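Local coordinates for putative Phosphate (Eubacterium rectale, PDB 3DAO), which is probably a hydrolase of the haloacid dehalogenase-like family, likely a phosphatase, whose natural substrate is not established, at residues K108-M113 and P183-A188; D116-C121 and E179-V184; T170-D175 and G199-D204; K192-A197 and D204-G209. All blocks are in the same frame, centred on the assembly; numbering follows the deposited sequence. Where two conformers were deposited one is given.

Contact 1. Residues K108-M113 and P183-A188; sequences KGMCRM and PVFIPA
Selenomethionine Met113 reaches from helix 104-117 to the start of helix 185-189, and its selenium settles against both the backbone and the ring of Phe185: SE of Met113 lies 3.8 Å from CD2 of Phe185 and just as near to its CA. The approach to the ring is oblique, a Met-aromatic contact with SE of Met113 5.0 Å from the ring centroid of Phe185. One turn earlier, the side chain of selenomethionine Met110 crosses that of Phe185 at about a right angle, with CG of Met110 3.9 Å from CZ of Phe185. Met110 and Phe185 are buried, and Phe169, Val171 and Leu195 of the sheet also touch Phe185. Toward solvent fewer groups meet, though distances stay similar. The chain of Met113 runs extended until its last torsion (chi3 -68°), which turns CE to within 3.8 Å of CB of Ala188, while CG1 of the exposed N-cap residue Val184 lies 4.0 Å from SE of Met113. Putting an alanine at Phe185 removes the ring on which Met110 and Met113 rest, and would probably leave a gap between the helices. No hydrogen bond crosses here, which implies that apolar packing, with one oblique Met-aromatic contact, does the joining.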
# COMPACT_ATOMS: atom_id res chain seq x y z
N LYS A 108 2.65 16.27 -13.07
CA LYS A 108 3.46 17.43 -13.47
C LYS A 108 2.76 18.73 -13.04
O LYS A 108 3.40 19.68 -12.57
CB LYS A 108 3.77 17.44 -14.97
CG LYS A 108 4.82 16.41 -15.32
CD LYS A 108 5.33 16.51 -16.74
CE LYS A 108 6.46 15.51 -16.93
NZ LYS A 108 7.10 15.55 -18.28
N GLY A 109 1.46 18.75 -13.17
CA GLY A 109 0.66 19.89 -12.71
C GLY A 109 0.83 20.14 -11.20
O GLY A 109 0.95 21.29 -10.72
N MSE A 110 0.83 19.04 -10.45
CA MSE A 110 1.06 19.08 -8.99
C MSE A 110 2.44 19.64 -8.69
O MSE A 110 2.59 20.48 -7.80
CB MSE A 110 0.89 17.71 -8.36
CG MSE A 110 -0.54 17.27 -8.35
SE MSE A 110 -0.66 15.42 -7.81
CE MSE A 110 -2.61 15.30 -7.55
N CYS A 111 3.44 19.15 -9.41
CA CYS A 111 4.83 19.62 -9.24
C CYS A 111 4.88 21.14 -9.40
O CYS A 111 5.44 21.87 -8.59
CB CYS A 111 5.75 19.03 -10.30
SG CYS A 111 6.27 17.28 -10.12
N ARG A 112 4.32 21.61 -10.52
CA ARG A 112 4.36 23.07 -10.82
C ARG A 112 3.69 23.89 -9.78
O ARG A 112 4.20 24.95 -9.36
CB ARG A 112 3.77 23.37 -12.20
CG ARG A 112 4.60 22.75 -13.26
CD ARG A 112 4.03 22.96 -14.65
NE ARG A 112 4.88 22.30 -15.63
CZ ARG A 112 4.47 21.27 -16.36
NH1 ARG A 112 3.20 20.89 -16.35
NH2 ARG A 112 5.30 20.71 -17.19
N MSE A 113 2.57 23.37 -9.28
CA MSE A 113 1.81 24.08 -8.26
C MSE A 113 2.56 24.14 -6.93
O MSE A 113 2.59 25.18 -6.27
CB MSE A 113 0.42 23.50 -8.07
CG MSE A 113 -0.32 24.13 -6.90
SE MSE A 113 -2.16 23.54 -6.73
CE MSE A 113 -2.96 24.33 -8.34
N PRO A 183 -5.58 25.47 1.40
CA PRO A 183 -6.26 26.60 0.73
C PRO A 183 -6.45 26.46 -0.76
O PRO A 183 -7.46 26.95 -1.29
CB PRO A 183 -5.31 27.76 1.01
CG PRO A 183 -4.64 27.39 2.26
CD PRO A 183 -4.46 25.92 2.23
N VAL A 184 -5.49 25.83 -1.43
CA VAL A 184 -5.54 25.65 -2.91
C VAL A 184 -5.23 24.24 -3.43
O VAL A 184 -5.95 23.68 -4.24
CB VAL A 184 -4.58 26.62 -3.62
CG1 VAL A 184 -4.55 26.39 -5.13
CG2 VAL A 184 -4.91 28.11 -3.29
N PHE A 185 -4.13 23.66 -2.97
CA PHE A 185 -3.70 22.36 -3.51
C PHE A 185 -4.73 21.23 -3.41
O PHE A 185 -5.06 20.58 -4.41
CB PHE A 185 -2.39 21.89 -2.86
CG PHE A 185 -1.83 20.65 -3.47
CD1 PHE A 185 -2.22 19.40 -3.00
CD2 PHE A 185 -0.91 20.70 -4.48
CE1 PHE A 185 -1.71 18.24 -3.55
CE2 PHE A 185 -0.41 19.53 -5.04
CZ PHE A 185 -0.82 18.31 -4.57
N ILE A 186 -5.25 21.05 -2.20
CA ILE A 186 -6.23 19.99 -1.96
C ILE A 186 -7.50 20.22 -2.81
O ILE A 186 -7.92 19.32 -3.55
CB ILE A 186 -6.49 19.78 -0.44
CG1 ILE A 186 -5.20 19.24 0.21
CG2 ILE A 186 -7.66 18.83 -0.21
CD1 ILE A 186 -5.25 19.05 1.73
N PRO A 187 -8.11 21.41 -2.73
CA PRO A 187 -9.30 21.50 -3.60
C PRO A 187 -9.02 21.49 -5.10
O PRO A 187 -9.88 21.13 -5.89
CB PRO A 187 -9.96 22.80 -3.17
CG PRO A 187 -8.90 23.60 -2.47
CD PRO A 187 -8.02 22.55 -1.80
N ALA A 188 -7.81 21.89 -5.49
CA ALA A 188 -7.47 21.90 -6.89
C ALA A 188 -7.28 20.51 -7.46
O ALA A 188 -7.38 20.34 -8.66
CB ALA A 188 -6.23 22.77 -7.16

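Contact 2. Residues D116-C121 and E179-V184; sequences DELPAC and ELCTPV
Leu118 and Leu180 bring their CA atoms to 7.0 Å where helix 104-117 gives out, Leu118 being the first residue to leave helical angles and the start of a type I beta turn that runs to Cys121 and is closed by the bond from Cys121 N to Leu118 O (2.9 Å). Two leucine–cysteine contacts follow. Leu118 has CG opposite its carbonyl carbon (chi1 -68°), and from there its CD2 branch reaches the second segment, 3.6 Å from SG of Cys181 and 3.8 Å from the carbonyl O of Leu180. In return Leu180 presents its CD1 methyl to the turn, 3.7 Å from SG of Cys121, with CB of Ala120 a looser neighbour. The sulfurs of Cys121 and Cys181 stay 5.3 Å apart, so no disulfide joins them; both side chains also touch Val171 of the sheet. On the exposed side, Glu117 and Val184 barely meet, OE1 of the former lying 4.4 Å from CG1 of the latter. The arrangement is that of a helix end turning into a strand, here 122-126, beside a second helix on the same sheet, as in an alpha/beta layer. It is consistent with the C2-type cap domain of haloacid dehalogenase-like enzymes.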
# COMPACT_ATOMS: atom_id res chain seq x y z
N ASP A 116 5.54 26.57 -7.33
CA ASP A 116 5.20 27.97 -7.48
C ASP A 116 4.35 28.57 -6.39
O ASP A 116 4.49 29.77 -6.09
CB ASP A 116 4.47 28.18 -8.82
CG ASP A 116 5.36 27.88 -10.03
OD1 ASP A 116 6.61 27.93 -9.90
OD2 ASP A 116 4.80 27.61 -11.12
N GLU A 117 3.46 27.77 -5.84
CA GLU A 117 2.50 28.22 -4.82
C GLU A 117 2.67 27.70 -3.41
O GLU A 117 2.07 28.23 -2.48
CB GLU A 117 1.07 27.97 -5.30
CG GLU A 117 0.81 28.50 -6.69
CD GLU A 117 -0.66 28.54 -7.02
OE1 GLU A 117 -1.40 29.20 -6.28
OE2 GLU A 117 -1.04 27.90 -8.01
N LEU A 118 3.45 26.63 -3.25
CA LEU A 118 3.78 26.06 -1.92
C LEU A 118 5.31 25.92 -1.80
O LEU A 118 5.82 24.86 -1.48
CB LEU A 118 3.11 24.71 -1.69
CG LEU A 118 1.59 24.66 -1.56
CD1 LEU A 118 0.87 24.91 -2.89
CD2 LEU A 118 1.19 23.27 -1.01
N PRO A 119 6.01 27.03 -1.99
CA PRO A 119 7.47 26.97 -2.08
C PRO A 119 8.17 26.56 -0.78
O PRO A 119 9.34 26.19 -0.82
CB PRO A 119 7.85 28.39 -2.52
CG PRO A 119 6.75 29.24 -1.92
CD PRO A 119 5.51 28.42 -2.06
N ALA A 120 7.47 26.56 0.34
CA ALA A 120 8.11 26.15 1.60
C ALA A 120 8.16 24.63 1.71
O ALA A 120 8.81 24.10 2.58
CB ALA A 120 7.39 26.67 2.80
N CYS A 121 7.38 23.98 0.86
CA CYS A 121 7.25 22.51 0.81
C CYS A 121 8.21 21.88 -0.18
O CYS A 121 8.72 22.52 -1.12
CB CYS A 121 5.81 22.09 0.41
SG CYS A 121 4.51 22.59 1.54
N GLU A 179 -1.82 21.70 6.18
CA GLU A 179 -2.25 23.07 6.47
C GLU A 179 -1.91 23.96 5.28
O GLU A 179 -2.72 24.79 4.84
CB GLU A 179 -1.59 23.58 7.74
CG GLU A 179 -1.84 25.07 7.97
CD GLU A 179 -1.20 25.57 9.23
OE1 GLU A 179 -1.28 24.86 10.26
OE2 GLU A 179 -0.61 26.66 9.20
N LEU A 180 -0.70 23.80 4.75
CA LEU A 180 -0.32 24.61 3.60
C LEU A 180 -1.03 24.17 2.32
O LEU A 180 -1.22 24.97 1.41
CB LEU A 180 1.18 24.58 3.37
CG LEU A 180 2.03 25.37 4.38
CD1 LEU A 180 3.54 25.05 4.18
CD2 LEU A 180 1.71 26.87 4.23
N CYS A 181 -1.38 22.89 2.23
CA CYS A 181 -2.02 22.35 1.04
C CYS A 181 -3.52 22.64 0.97
O CYS A 181 -4.12 22.59 -0.09
CB CYS A 181 -1.85 20.82 0.95
SG CYS A 181 -0.19 20.28 0.50
N THR A 182 -4.10 22.97 2.11
CA THR A 182 -5.56 23.13 2.18
C THR A 182 -6.19 24.29 1.37
O THR A 182 -7.21 24.08 0.71
CB THR A 182 -6.03 23.17 3.63
OG1 THR A 182 -6.11 21.81 4.09
CG2 THR A 182 -7.43 23.81 3.74
N PRO A 183 -5.58 25.47 1.40
CA PRO A 183 -6.26 26.60 0.73
C PRO A 183 -6.45 26.46 -0.76
O PRO A 183 -7.46 26.95 -1.29
CB PRO A 183 -5.31 27.76 1.01
CG PRO A 183 -4.64 27.39 2.26
CD PRO A 183 -4.46 25.92 2.23
N VAL A 184 -5.49 25.83 -1.43
CA VAL A 184 -5.54 25.65 -2.91
C VAL A 184 -5.23 24.24 -3.43
O VAL A 184 -5.95 23.68 -4.24
CB VAL A 184 -4.58 26.62 -3.62
CG1 VAL A 184 -4.55 26.39 -5.13
CG2 VAL A 184 -4.91 28.11 -3.29

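Contact 3. Residues T170-D175 and G199-D204; sequences TVFHPD and GKEWVD
Phe172 and Trp202 meet obliquely as a non-hydrogen-bonded pair of antiparallel strands, their planes 49° apart: CD1 of Phe172 lies over one face of the indole, off its centre, and comes within 3.6 Å of CH2 of Trp202. The indole owes this position to a first torsion of -50°, which sets CG of Trp202 beside its own backbone N and swings the six-membered ring under its partner. Thr170, on the same face of the sheet, meets that ring from another direction, with its CG2 3.4 Å from CE3 of Trp202. The two branches of the threonine divide the work, for OG1 of Thr170 donates to OD1 of Asp204 (2.9 Å), meeting the anti side of the carboxylate, 17° out of its plane. Thr170 and Asp204 lie alongside each other and point the same way. On the opposite face, Val171 and Val203 form a hydrogen-bonded pair, N of Val171 lying 2.9 Å from O of Val203 and N of Val203 3.0 Å from O of Val171. N of His173 carries the pairing on to O of Glu201. Phe124 and Ile140 pack on both aromatic residues. A serine in place of Trp202 takes away the indole face under Phe172 and the ring carbon beside the Thr170 methyl, and would probably open a gap next to Ile140. The chemistry is therefore layered: backbone bonds fix the register, aromatic packing fills one face, and the Thr170 hydroxyl holds one oxygen of Asp204, whose other oxygen bonds weakly to a pentaethylene glycol, probably from the crystallisation liquor.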
# COMPACT_ATOMS: atom_id res chain seq x y z
N THR A 170 3.98 13.08 -3.74
CA THR A 170 3.94 13.39 -2.34
C THR A 170 4.50 14.76 -2.00
O THR A 170 5.58 15.14 -2.46
CB THR A 170 4.78 12.34 -1.57
OG1 THR A 170 4.16 11.04 -1.70
CG2 THR A 170 4.90 12.68 -0.07
N VAL A 171 3.76 15.47 -1.16
CA VAL A 171 4.19 16.79 -0.66
C VAL A 171 4.67 16.61 0.77
O VAL A 171 4.07 15.89 1.55
CB VAL A 171 3.04 17.83 -0.65
CG1 VAL A 171 3.61 19.23 -0.43
CG2 VAL A 171 2.21 17.74 -1.99
N PHE A 172 5.77 17.28 1.08
CA PHE A 172 6.36 17.29 2.42
C PHE A 172 6.60 18.69 2.96
O PHE A 172 6.98 19.63 2.25
CB PHE A 172 7.73 16.59 2.41
CG PHE A 172 8.46 16.69 3.74
CD1 PHE A 172 8.12 15.87 4.78
CD2 PHE A 172 9.49 17.60 3.92
CE1 PHE A 172 8.77 15.96 6.01
CE2 PHE A 172 10.16 17.66 5.16
CZ PHE A 172 9.78 16.86 6.18
N HIS A 173 6.29 18.80 4.24
CA HIS A 173 6.67 19.97 5.06
C HIS A 173 6.99 19.46 6.47
O HIS A 173 6.31 18.57 6.95
CB HIS A 173 5.60 21.07 5.12
CG HIS A 173 6.07 22.32 5.79
ND1 HIS A 173 6.03 22.49 7.16
CD2 HIS A 173 6.61 23.45 5.29
CE1 HIS A 173 6.51 23.69 7.46
NE2 HIS A 173 6.87 24.29 6.35
N PRO A 174 7.99 20.02 7.16
CA PRO A 174 8.31 19.57 8.51
C PRO A 174 7.20 19.58 9.52
O PRO A 174 7.21 18.79 10.46
CB PRO A 174 9.35 20.59 8.95
CG PRO A 174 10.06 20.90 7.75
CD PRO A 174 8.95 21.06 6.73
N ASP A 175 6.24 20.48 9.37
CA ASP A 175 5.21 20.55 10.40
C ASP A 175 3.83 21.10 10.05
O ASP A 175 2.96 21.10 10.92
CB ASP A 175 5.76 21.31 11.59
CG ASP A 175 6.31 22.62 11.23
OD1 ASP A 175 5.51 23.44 10.75
OD2 ASP A 175 7.55 22.83 11.39
N GLY A 199 -0.23 12.55 8.83
CA GLY A 199 0.29 13.37 9.88
C GLY A 199 0.30 14.85 9.51
O GLY A 199 -0.52 15.34 8.70
N LYS A 200 1.27 15.56 10.07
CA LYS A 200 1.40 16.97 9.80
C LYS A 200 2.41 17.22 8.73
O LYS A 200 2.60 18.38 8.30
CB LYS A 200 1.80 17.71 11.08
CG LYS A 200 0.71 17.66 12.16
CD LYS A 200 1.08 18.49 13.38
CE LYS A 200 2.23 17.89 14.13
NZ LYS A 200 1.96 16.47 14.57
N GLU A 201 3.06 16.14 8.26
CA GLU A 201 4.19 16.32 7.37
C GLU A 201 3.98 15.96 5.90
O GLU A 201 4.72 16.39 5.07
CB GLU A 201 5.40 15.48 7.85
CG GLU A 201 5.85 15.67 9.29
CD GLU A 201 4.97 14.96 10.30
OE1 GLU A 201 4.20 14.07 9.87
OE2 GLU A 201 5.09 15.26 11.53
N TRP A 202 2.99 15.12 5.61
CA TRP A 202 2.82 14.59 4.26
C TRP A 202 1.41 14.72 3.72
O TRP A 202 0.41 14.64 4.46
CB TRP A 202 3.13 13.08 4.25
CG TRP A 202 4.46 12.68 4.91
CD1 TRP A 202 4.64 12.24 6.15
CD2 TRP A 202 5.77 12.69 4.29
NE1 TRP A 202 5.96 12.00 6.38
CE2 TRP A 202 6.67 12.23 5.24
CE3 TRP A 202 6.23 13.02 3.03
CZ2 TRP A 202 8.04 12.15 4.99
CZ3 TRP A 202 7.58 12.90 2.76
CH2 TRP A 202 8.47 12.48 3.74
N VAL A 203 1.38 14.91 2.42
CA VAL A 203 0.16 14.75 1.62
C VAL A 203 0.51 13.83 0.44
O VAL A 203 1.33 14.15 -0.41
CB VAL A 203 -0.48 16.07 1.13
CG1 VAL A 203 -1.71 15.75 0.26
CG2 VAL A 203 -0.88 16.94 2.31
N ASP A 204 -0.12 12.67 0.42
CA ASP A 204 0.10 11.65 -0.61
C ASP A 204 -1.01 11.68 -1.62
O ASP A 204 -2.21 11.73 -1.29
CB ASP A 204 0.10 10.24 -0.01
CG ASP A 204 1.31 9.99 0.87
OD1 ASP A 204 2.42 10.44 0.52
OD2 ASP A 204 1.12 9.37 1.94
O HOH W 1 5.51 17.60 12.44

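Contact 4. Residues K192-A197 and D204-G209; sequences KAHLAA and DCNAKG
His194 carries CG opposite its backbone N (chi1 172°), whereas in Asn206 CG sits opposite the carbonyl carbon (chi1 -57°), and with these torsions the two side chains run side by side in the same direction. Imidazole and amide are nearly coplanar, 16° apart, and OD1 of Asn206 lies at the ring edge, 4.1 Å from CD2 of His194; the amide nitrogen bonds instead to the carbonyl O of Ile167. Beneath them the backbones pair closely. N of His194 is 2.8 Å from O of Asn206, and N of Asn206 returns a bond to O of His194 in the carbonyl plane. Ala196 and Asp204 form the next hydrogen-bonded pair, with the bond from Ala196 N to Asp204 O also 2.8 Å. On the other face CD1 of Leu195 touches SG of Cys205 at 3.8 Å, and Met110 and Phe185 pack on both residues. Beyond Asn206 the direct pairing gives way to water, which donates to O of Lys192 (2.7 Å) and accepts from N of Lys208 (2.9 Å). Main-chain bonds thus hold the hairpin, so the pairing probably depends little on side-chain identity, while the face bearing Leu195 and Cys205 is the one the helices cover.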
# COMPACT_ATOMS: atom_id res chain seq x y z
N LYS A 192 -9.65 15.14 -9.00
CA LYS A 192 -8.91 14.67 -10.14
C LYS A 192 -7.87 13.58 -9.79
O LYS A 192 -7.23 12.99 -10.65
CB LYS A 192 -8.17 15.84 -10.80
CG LYS A 192 -9.09 16.89 -11.40
CD LYS A 192 -8.36 17.78 -12.40
CE LYS A 192 -7.64 18.90 -11.76
NZ LYS A 192 -6.95 19.81 -12.79
N ALA A 193 -7.73 13.38 -8.49
CA ALA A 193 -6.80 12.42 -7.93
C ALA A 193 -7.23 12.00 -6.52
O ALA A 193 -8.10 12.61 -5.91
CB ALA A 193 -5.37 13.03 -7.89
N HIS A 194 -6.59 10.95 -6.02
CA HIS A 194 -6.86 10.52 -4.67
C HIS A 194 -5.81 11.11 -3.72
O HIS A 194 -4.62 10.77 -3.82
CB HIS A 194 -6.87 8.99 -4.58
CG HIS A 194 -6.96 8.50 -3.17
ND1 HIS A 194 -8.06 8.72 -2.38
CD2 HIS A 194 -6.07 7.83 -2.41
CE1 HIS A 194 -7.84 8.21 -1.18
NE2 HIS A 194 -6.64 7.67 -1.17
N LEU A 195 -6.28 12.00 -2.85
CA LEU A 195 -5.41 12.74 -1.90
C LEU A 195 -5.62 12.36 -0.46
O LEU A 195 -6.74 12.27 -0.00
CB LEU A 195 -5.65 14.27 -1.99
CG LEU A 195 -4.87 15.09 -3.01
CD1 LEU A 195 -4.91 14.54 -4.40
CD2 LEU A 195 -5.35 16.56 -2.96
N ALA A 196 -4.54 12.14 0.27
CA ALA A 196 -4.67 11.83 1.69
C ALA A 196 -3.52 12.39 2.51
O ALA A 196 -2.39 12.15 2.18
CB ALA A 196 -4.73 10.35 1.93
N ALA A 197 -3.83 13.11 3.58
CA ALA A 197 -2.77 13.62 4.46
C ALA A 197 -2.26 12.46 5.28
O ALA A 197 -3.01 11.50 5.55
CB ALA A 197 -3.30 14.74 5.40
N ASP A 204 -0.12 12.67 0.42
CA ASP A 204 0.10 11.65 -0.61
C ASP A 204 -1.01 11.68 -1.62
O ASP A 204 -2.21 11.73 -1.29
CB ASP A 204 0.10 10.24 -0.01
CG ASP A 204 1.31 9.99 0.87
OD1 ASP A 204 2.42 10.44 0.52
OD2 ASP A 204 1.12 9.37 1.94
N CYS A 205 -0.60 11.63 -2.86
CA CYS A 205 -1.54 11.67 -3.98
C CYS A 205 -1.27 10.51 -4.93
O CYS A 205 -0.16 10.27 -5.35
CB CYS A 205 -1.40 12.96 -4.76
SG CYS A 205 -1.17 14.49 -3.78
N ASN A 206 -2.36 9.85 -5.27
CA ASN A 206 -2.34 8.76 -6.24
C ASN A 206 -3.42 9.02 -7.26
O ASN A 206 -4.22 9.95 -7.14
CB ASN A 206 -2.67 7.42 -5.62
CG ASN A 206 -1.77 7.03 -4.46
OD1 ASN A 206 -2.27 6.79 -3.38
ND2 ASN A 206 -0.45 6.87 -4.70
N ALA A 207 -3.48 8.14 -8.25
CA ALA A 207 -4.48 8.27 -9.31
C ALA A 207 -5.88 8.17 -8.74
O ALA A 207 -6.15 7.44 -7.78
CB ALA A 207 -4.27 7.20 -10.39
N LYS A 208 -6.79 8.91 -9.35
CA LYS A 208 -8.18 8.84 -8.94
C LYS A 208 -8.67 7.40 -8.97
O LYS A 208 -8.42 6.67 -9.91
CB LYS A 208 -9.07 9.73 -9.84
CG LYS A 208 -10.48 9.86 -9.38
CD LYS A 208 -11.25 10.77 -10.34
CE LYS A 208 -12.64 11.10 -9.82
NZ LYS A 208 -13.31 12.11 -10.69
N GLY A 209 -9.32 6.99 -7.91
CA GLY A 209 -9.92 5.66 -7.82
C GLY A 209 -9.05 4.57 -7.26
O GLY A 209 -9.46 3.42 -7.11
O HOH W 2 -5.79 10.82 -11.27

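In the fold
The four contacts belong to one alpha/beta unit: contacts 3 and 4 join strands within the sheet, whereas contacts 1 and 2 join helices and a turn laid on one of its faces. Contacts 3 and 4 share strand 202-207 and Asp204 and rest on backbone hydrogen bonds; contacts 1 and 2 share helix 104-117, Pro183 and Val184 and have no hydrogen bond across them. Their apolar pairs lie against the face that bears Val171, Leu195 and Cys205. Contact 4 belongs to the surface, at the sheet's outermost strand, whereas the other three are partly buried. Polar side-chain chemistry gathers on the face turned from these helices; Phe185 lies on the helix-covered face, Phe172 and Trp202 on the other.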